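Local structure of NADP-dependent 2-hydroxyacid dehydrogenase (Rhizobium etli, 4XCV) at residues A[100-104]-A[150-155]; A[166-171]-A[179-184]. The protein probably catalyses the NADPH-dependent, reversible reduction of 2-oxoacids to 2-hydroxyacids. One frame throughout, in Å; residues are numbered along the deposited sequence.

Contact 1: A[100-104]-A[150-155]; sequences TTRMS and ILGQDA. With NDP (NADPH dihydro-nicotinamide-adenine-dinucleotide phosphate), chain B.
S104 and D154 join the first turns of two helices by a short hydrogen bond, S104 OG giving its proton to D154 OD2 at 2.6 Å. The oxygen is met on its anti side, 20° out of the carboxylate plane. A water bridges the same turns, donating to S104 OG and to L151 O, so this buried hydroxyl is gripped from two directions. Tight packing continues at T100, whose CG2 lies 3.5 Å from D154 CB while its OG1 rests 3.4 Å from I150 CG2; with OG1 beside the backbone N (chi1 -57°) and CG2 anti to it, one branch meets I150 and the other D154. L151 CD2 then fills in against M103 CB, 4.0 Å away. The side of T101 and R102 is looser: their CB atoms point away from 150-155, and T101 packs on E137 and R102 on A135, both of the second subunit. D154 OD2 also makes a salt bridge with K158 NZ, and an alanine here would probably leave both S104 OG and K158 without their partner. Both helices also meet NADPH: L151 N donates to phosphate oxygen O1N at 3.0 Å and I150 N to O1A, while M103 CE touches nicotinamide C3N at 3.7 Å. The segment axes cross at -54°, 8.8 Å apart, helix 150-162 following strand 142-146 and helix 100-116 facing the second subunit, R102 O hydrogen-bonded to that subunit's R116 NH1.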
loop_
_atom_site.group_PDB
_atom_site.type_symbol
_atom_site.label_atom_id
_atom_site.label_comp_id
_atom_site.label_asym_id
_atom_site.label_seq_id
_atom_site.Cartn_x
_atom_site.Cartn_y
_atom_site.Cartn_z
ATOM N N THR A 100 -2.145 14.582 6.292
ATOM C CA THR A 100 -1.307 13.569 6.919
ATOM C C THR A 100 -1.653 12.160 6.459
ATOM O O THR A 100 -0.770 11.390 6.052
ATOM C CB THR A 100 -1.437 13.657 8.427
ATOM O OG1 THR A 100 -1.076 14.988 8.814
ATOM C CG2 THR A 100 -0.592 12.661 9.121
ATOM N N THR A 101 -2.943 11.804 6.445
ATOM C CA THR A 101 -3.335 10.464 6.081
ATOM C C THR A 101 -3.032 10.185 4.593
ATOM O O THR A 101 -2.740 9.049 4.217
ATOM C CB THR A 101 -4.800 10.169 6.498
ATOM O OG1 THR A 101 -5.008 8.759 6.565
ATOM C CG2 THR A 101 -5.804 10.816 5.576
ATOM N N ARG A 102 -3.097 11.202 3.760
ATOM C CA ARG A 102 -2.804 11.048 2.340
ATOM C C ARG A 102 -1.313 10.842 2.114
ATOM O O ARG A 102 -0.880 10.035 1.271
ATOM C CB ARG A 102 -3.343 12.213 1.521
ATOM C CG ARG A 102 -4.884 12.260 1.573
ATOM C CD ARG A 102 -5.514 13.216 0.598
ATOM N NE ARG A 102 -5.269 12.681 -0.701
ATOM C CZ ARG A 102 -4.566 13.246 -1.662
ATOM N NH1 ARG A 102 -4.152 14.537 -1.541
ATOM N NH2 ARG A 102 -4.357 12.555 -2.742
ATOM N N MET A 103 -0.458 11.510 2.889
ATOM C CA MET A 103 0.989 11.260 2.785
ATOM C C MET A 103 1.254 9.843 3.189
ATOM O O MET A 103 2.046 9.136 2.540
ATOM C CB MET A 103 1.789 12.195 3.689
ATOM C CG MET A 103 3.278 11.919 3.588
ATOM S SD MET A 103 3.992 12.078 1.941
ATOM C CE MET A 103 4.266 13.831 1.938
ATOM N N SER A 104 0.614 9.327 4.236
ATOM C CA SER A 104 0.831 7.950 4.649
ATOM C C SER A 104 0.346 6.961 3.596
ATOM O O SER A 104 1.018 5.915 3.388
ATOM C CB SER A 104 0.181 7.667 5.970
ATOM O OG SER A 104 0.837 8.403 6.979
ATOM N N ILE A 150 4.790 15.405 12.244
ATOM C CA ILE A 150 3.405 15.075 11.966
ATOM C C ILE A 150 3.329 13.969 10.905
ATOM O O ILE A 150 2.639 12.959 11.081
ATOM C CB ILE A 150 2.664 16.315 11.492
ATOM C CG1 ILE A 150 2.626 17.399 12.591
ATOM C CG2 ILE A 150 1.299 15.947 10.978
ATOM C CD1 ILE A 150 1.773 17.111 13.777
ATOM N N LEU A 151 4.104 14.110 9.822
ATOM C CA LEU A 151 4.031 13.146 8.744
ATOM C C LEU A 151 4.771 11.862 9.099
ATOM O O LEU A 151 4.225 10.780 8.939
ATOM C CB LEU A 151 4.560 13.755 7.443
ATOM C CG LEU A 151 3.805 14.946 6.952
ATOM C CD1 LEU A 151 4.421 15.463 5.649
ATOM C CD2 LEU A 151 2.304 14.701 6.797
ATOM N N GLY A 152 5.979 11.951 9.632
ATOM C CA GLY A 152 6.727 10.743 9.882
ATOM C C GLY A 152 6.101 9.869 10.924
ATOM O O GLY A 152 6.163 8.647 10.797
ATOM N N GLN A 153 5.516 10.430 11.963
ATOM C CA GLN A 153 4.927 9.554 12.968
ATOM C C GLN A 153 3.700 8.819 12.477
ATOM O O GLN A 153 3.434 7.703 12.915
ATOM C CB GLN A 153 4.653 10.308 14.252
ATOM C CG GLN A 153 5.925 10.724 14.960
ATOM C CD GLN A 153 5.630 11.495 16.229
ATOM O OE1 GLN A 153 6.142 12.613 16.454
ATOM N NE2 GLN A 153 4.841 10.898 17.075
ATOM N N ASP A 154 2.927 9.420 11.567
ATOM C CA ASP A 154 1.826 8.699 10.980
ATOM C C ASP A 154 2.275 7.593 10.045
ATOM O O ASP A 154 1.720 6.492 10.053
ATOM C CB ASP A 154 0.879 9.669 10.273
ATOM C CG ASP A 154 -0.482 9.061 10.035
ATOM O OD1 ASP A 154 -1.201 8.840 11.052
ATOM O OD2 ASP A 154 -0.917 8.793 8.914
ATOM N N ALA A 155 3.294 7.871 9.236
ATOM C CA ALA A 155 3.851 6.860 8.340
ATOM C C ALA A 155 4.388 5.699 9.108
ATOM O O ALA A 155 4.173 4.531 8.734
ATOM C CB ALA A 155 4.902 7.500 7.436
HETATM P PA NDP B . 7.500 18.479 11.307
HETATM O O1A NDP B . 6.308 18.049 12.104
HETATM O O2A NDP B . 8.110 19.850 11.516
HETATM O O5B NDP B . 8.623 17.362 11.524
HETATM C C5B NDP B . 9.936 17.582 10.997
HETATM C C4B NDP B . 10.788 16.410 11.423
HETATM O O4B NDP B . 12.060 16.548 10.798
HETATM C C3B NDP B . 11.001 16.372 12.918
HETATM O O3B NDP B . 11.020 15.007 13.385
HETATM C C2B NDP B . 12.366 16.998 13.028
HETATM O O2B NDP B . 13.138 16.598 14.194
HETATM C C1B NDP B . 13.048 16.446 11.778
HETATM N N9A NDP B . 14.235 17.207 11.383
HETATM C C8A NDP B . 14.243 18.510 11.039
HETATM N N7A NDP B . 15.537 18.907 10.834
HETATM C C5A NDP B . 16.321 17.821 11.105
HETATM C C6A NDP B . 17.700 17.615 11.146
HETATM N N6A NDP B . 18.557 18.576 10.802
HETATM N N1A NDP B . 18.143 16.401 11.492
HETATM C C2A NDP B . 17.281 15.410 11.810
HETATM N N3A NDP B . 15.943 15.535 11.806
HETATM C C4A NDP B . 15.510 16.761 11.440
HETATM O O3 NDP B . 7.185 18.363 9.734
HETATM P PN NDP B . 6.095 17.458 8.975
HETATM O O1N NDP B . 6.303 16.051 9.426
HETATM O O2N NDP B . 4.755 17.999 9.141
HETATM O O5D NDP B . 6.517 17.687 7.473
HETATM C C5D NDP B . 7.850 17.389 7.032
HETATM C C4D NDP B . 8.045 18.099 5.687
HETATM O O4D NDP B . 7.274 17.459 4.680
HETATM C C3D NDP B . 7.579 19.528 5.632
HETATM O O3D NDP B . 8.573 20.427 6.155
HETATM C C2D NDP B . 7.299 19.764 4.157
HETATM O O2D NDP B . 8.465 20.355 3.534
HETATM C C1D NDP B . 7.137 18.383 3.591
HETATM N N1N NDP B . 5.841 18.094 2.969
HETATM C C2N NDP B . 5.779 17.583 1.698
HETATM C C3N NDP B . 4.597 17.403 1.064
HETATM C C7N NDP B . 4.499 16.829 -0.253
HETATM O O7N NDP B . 3.436 17.043 -0.882
HETATM N N7N NDP B . 5.442 16.082 -0.799
HETATM C C4N NDP B . 3.329 17.687 1.771
HETATM C C5N NDP B . 3.522 18.187 3.120
HETATM C C6N NDP B . 4.687 18.412 3.686
HETATM P P2B NDP B . 12.554 16.887 15.678
HETATM O O1X NDP B . 13.695 16.597 16.599
HETATM O O2X NDP B . 12.129 18.346 15.676
HETATM O O3X NDP B . 11.373 16.023 15.851
HETATM O O HOH W 1 2.801 10.412 6.454
#

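Contact 2: A[166-171]-A[179-184]; sequences VIGWSR and VETFDA. With NDP (NADPH dihydro-nicotinamide-adenine-dinucleotide phosphate), chain B.
G168 is held by F182 and E180 through two backbone bonds, G168 N to E180 O and F182 N to G168 O, both 2.9 Å, which set strands 165-169 and 180-182 parallel. Farther along, S170 N reaches F182 O only weakly, and a water donating to both F182 O and S170 OG supports that end; S170 OG is also hydrogen-bonded to T172 O. At the other end a second water accepts from E180 N and donates to V166 O. The side chain of W169 leaves the strand with CG anti to the backbone N (chi1 178°), which carries the indole past F182 CB toward A184. Its NE1 donates to A184 O at 3.1 Å; the acceptor lies near the ring plane, but the donor stands above the carbonyl plane of A184. NADPH C2A of the adenine sits over one face of the indole, 3.3 Å from W169 CZ3. Beyond the strand, R171 N gives a weak bond to O2B, the oxygen carrying the 2'-phosphate, and R171 CB sits 3.4 Å from O1X. In the second shell, F190 of helix 187-192 meets the W169 ring with planes about 30° apart and Y320 OH bonds R171 NE, which helps position both; F190 also touches I167 and F182. V166 and V179 pack on V156, placing the strands on helix 150-162. The arrangement is typical of a Rossmann fold adapted to NADP: the C-terminal end of its second strand, 165-169 (142-146 being the first), reads the adenosine ribose and its 2'-phosphate, with 180-182 as the outer parallel neighbour.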
loop_
_atom_site.group_PDB
_atom_site.type_symbol
_atom_site.label_atom_id
_atom_site.label_comp_id
_atom_site.label_asym_id
_atom_site.label_seq_id
_atom_site.Cartn_x
_atom_site.Cartn_y
_atom_site.Cartn_z
ATOM N N VAL A 166 10.341 -1.103 11.374
ATOM C CA VAL A 166 10.505 0.319 11.177
ATOM C C VAL A 166 11.426 0.881 12.231
ATOM O O VAL A 166 11.306 0.556 13.392
ATOM C CB VAL A 166 9.138 1.048 11.228
ATOM C CG1 VAL A 166 9.311 2.537 10.951
ATOM C CG2 VAL A 166 8.135 0.417 10.253
ATOM N N ILE A 167 12.323 1.756 11.794
ATOM C CA ILE A 167 13.187 2.522 12.697
ATOM C C ILE A 167 13.058 3.993 12.300
ATOM O O ILE A 167 12.621 4.298 11.187
ATOM C CB ILE A 167 14.641 2.038 12.680
ATOM C CG1 ILE A 167 15.284 2.184 11.306
ATOM C CG2 ILE A 167 14.682 0.599 13.139
ATOM C CD1 ILE A 167 16.751 1.771 11.213
ATOM N N GLY A 168 13.413 4.913 13.208
ATOM C CA GLY A 168 13.291 6.335 12.910
ATOM C C GLY A 168 14.476 7.147 13.332
ATOM O O GLY A 168 15.262 6.769 14.206
ATOM N N TRP A 169 14.589 8.300 12.682
ATOM C CA TRP A 169 15.680 9.216 12.918
ATOM C C TRP A 169 15.096 10.638 12.918
ATOM O O TRP A 169 14.293 10.997 12.069
ATOM C CB TRP A 169 16.720 9.048 11.812
ATOM C CG TRP A 169 17.913 9.973 11.887
ATOM C CD1 TRP A 169 19.049 9.769 12.631
ATOM C CD2 TRP A 169 18.135 11.192 11.174
ATOM N NE1 TRP A 169 19.964 10.765 12.389
ATOM C CE2 TRP A 169 19.426 11.652 11.497
ATOM C CE3 TRP A 169 17.405 11.931 10.249
ATOM C CZ2 TRP A 169 19.989 12.801 10.934
ATOM C CZ3 TRP A 169 17.973 13.040 9.692
ATOM C CH2 TRP A 169 19.238 13.475 10.026
ATOM N N SER A 170 15.527 11.423 13.888
ATOM C CA SER A 170 15.099 12.834 13.991
ATOM C C SER A 170 16.129 13.600 14.746
ATOM O O SER A 170 17.083 13.040 15.260
ATOM C CB SER A 170 13.727 12.938 14.629
ATOM O OG SER A 170 13.644 12.301 15.878
ATOM N N ARG A 171 15.980 14.916 14.788
ATOM C CA ARG A 171 17.016 15.761 15.375
ATOM C C ARG A 171 17.188 15.462 16.855
ATOM O O ARG A 171 18.336 15.335 17.374
ATOM C CB ARG A 171 16.657 17.250 15.107
ATOM C CG ARG A 171 17.801 18.196 15.305
ATOM C CD ARG A 171 17.477 19.592 14.744
ATOM N NE ARG A 171 16.354 20.248 15.434
ATOM C CZ ARG A 171 16.408 20.991 16.534
ATOM N NH1 ARG A 171 17.560 21.231 17.140
ATOM N NH2 ARG A 171 15.285 21.503 17.048
ATOM N N VAL A 179 9.486 0.781 17.996
ATOM C CA VAL A 179 10.244 1.367 16.938
ATOM C C VAL A 179 11.527 1.901 17.531
ATOM O O VAL A 179 11.500 2.770 18.394
ATOM C CB VAL A 179 9.444 2.520 16.286
ATOM C CG1 VAL A 179 10.246 3.216 15.228
ATOM C CG2 VAL A 179 8.136 1.988 15.693
ATOM N N GLU A 180 12.652 1.352 17.090
ATOM C CA GLU A 180 13.958 1.867 17.507
ATOM C C GLU A 180 14.078 3.277 16.911
ATOM O O GLU A 180 13.743 3.491 15.744
ATOM C CB GLU A 180 15.076 0.985 16.987
ATOM C CG GLU A 180 15.162 -0.414 17.580
ATOM C CD GLU A 180 16.431 -1.104 17.119
ATOM O OE1 GLU A 180 16.440 -1.753 16.032
ATOM O OE2 GLU A 180 17.443 -0.976 17.841
ATOM N N THR A 181 14.505 4.234 17.736
ATOM C CA THR A 181 14.634 5.628 17.294
ATOM C C THR A 181 15.987 6.176 17.668
ATOM O O THR A 181 16.543 5.853 18.728
ATOM C CB THR A 181 13.532 6.504 17.921
ATOM O OG1 THR A 181 13.524 6.325 19.323
ATOM C CG2 THR A 181 12.163 6.183 17.298
ATOM N N PHE A 182 16.498 7.005 16.783
ATOM C CA PHE A 182 17.872 7.501 16.834
ATOM C C PHE A 182 17.932 9.019 16.834
ATOM O O PHE A 182 17.082 9.686 16.232
ATOM C CB PHE A 182 18.616 6.938 15.606
ATOM C CG PHE A 182 18.800 5.450 15.662
ATOM C CD1 PHE A 182 19.852 4.899 16.368
ATOM C CD2 PHE A 182 17.841 4.631 15.132
ATOM C CE1 PHE A 182 19.975 3.536 16.525
ATOM C CE2 PHE A 182 17.956 3.245 15.250
ATOM C CZ PHE A 182 19.034 2.705 15.921
ATOM N N ASP A 183 18.962 9.538 17.499
ATOM C CA ASP A 183 19.282 10.959 17.522
ATOM C C ASP A 183 20.043 11.384 16.242
ATOM O O ASP A 183 20.578 10.565 15.554
ATOM C CB ASP A 183 20.114 11.236 18.790
ATOM C CG ASP A 183 20.877 12.486 18.724
ATOM O OD1 ASP A 183 20.318 13.510 19.149
ATOM O OD2 ASP A 183 22.036 12.450 18.189
ATOM N N ALA A 184 20.089 12.700 16.010
ATOM C CA ALA A 184 20.794 13.325 14.867
ATOM C C ALA A 184 22.175 12.675 14.583
ATOM O O ALA A 184 22.433 12.217 13.475
ATOM C CB ALA A 184 20.971 14.836 15.101
HETATM P PA NDP B . 7.500 18.479 11.307
HETATM O O1A NDP B . 6.308 18.049 12.104
HETATM O O2A NDP B . 8.110 19.850 11.516
HETATM O O5B NDP B . 8.623 17.362 11.524
HETATM C C5B NDP B . 9.936 17.582 10.997
HETATM C C4B NDP B . 10.788 16.410 11.423
HETATM O O4B NDP B . 12.060 16.548 10.798
HETATM C C3B NDP B . 11.001 16.372 12.918
HETATM O O3B NDP B . 11.020 15.007 13.385
HETATM C C2B NDP B . 12.366 16.998 13.028
HETATM O O2B NDP B . 13.138 16.598 14.194
HETATM C C1B NDP B . 13.048 16.446 11.778
HETATM N N9A NDP B . 14.235 17.207 11.383
HETATM C C8A NDP B . 14.243 18.510 11.039
HETATM N N7A NDP B . 15.537 18.907 10.834
HETATM C C5A NDP B . 16.321 17.821 11.105
HETATM C C6A NDP B . 17.700 17.615 11.146
HETATM N N6A NDP B . 18.557 18.576 10.802
HETATM N N1A NDP B . 18.143 16.401 11.492
HETATM C C2A NDP B . 17.281 15.410 11.810
HETATM N N3A NDP B . 15.943 15.535 11.806
HETATM C C4A NDP B . 15.510 16.761 11.440
HETATM O O3 NDP B . 7.185 18.363 9.734
HETATM P PN NDP B . 6.095 17.458 8.975
HETATM O O1N NDP B . 6.303 16.051 9.426
HETATM O O2N NDP B . 4.755 17.999 9.141
HETATM O O5D NDP B . 6.517 17.687 7.473
HETATM C C5D NDP B . 7.850 17.389 7.032
HETATM C C4D NDP B . 8.045 18.099 5.687
HETATM O O4D NDP B . 7.274 17.459 4.680
HETATM C C3D NDP B . 7.579 19.528 5.632
HETATM O O3D NDP B . 8.573 20.427 6.155
HETATM C C2D NDP B . 7.299 19.764 4.157
HETATM O O2D NDP B . 8.465 20.355 3.534
HETATM C C1D NDP B . 7.137 18.383 3.591
HETATM N N1N NDP B . 5.841 18.094 2.969
HETATM C C2N NDP B . 5.779 17.583 1.698
HETATM C C3N NDP B . 4.597 17.403 1.064
HETATM C C7N NDP B . 4.499 16.829 -0.253
HETATM O O7N NDP B . 3.436 17.043 -0.882
HETATM N N7N NDP B . 5.442 16.082 -0.799
HETATM C C4N NDP B . 3.329 17.687 1.771
HETATM C C5N NDP B . 3.522 18.187 3.120
HETATM C C6N NDP B . 4.687 18.412 3.686
HETATM P P2B NDP B . 12.554 16.887 15.678
HETATM O O1X NDP B . 13.695 16.597 16.599
HETATM O O2X NDP B . 12.129 18.346 15.676
HETATM O O3X NDP B . 11.373 16.023 15.851
HETATM O O HOH W 2 12.415 -1.007 15.376
HETATM O O HOH W 3 14.255 9.712 16.775
#

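From the N terminus, the chain first builds the five-stranded sheet of 8-12 to 91-92, then enters helix 100-116. Contact 1 closes a long excursion of 45 residues, through helix 118-126 and strand 142-146, by bringing helix 150-162 back against helix 100-116. Strand 165-169 follows this helix directly, and contact 2 then closes a short connection of seven residues by adding strand 180-182 as the outermost strand of the seven-stranded sheet. The contacts are in series, neither nested nor crossed, with centres about 16 Å apart and no direct touch. NADPH spans them, its nicotinamide and pyrophosphate at contact 1 and its adenosine at contact 2.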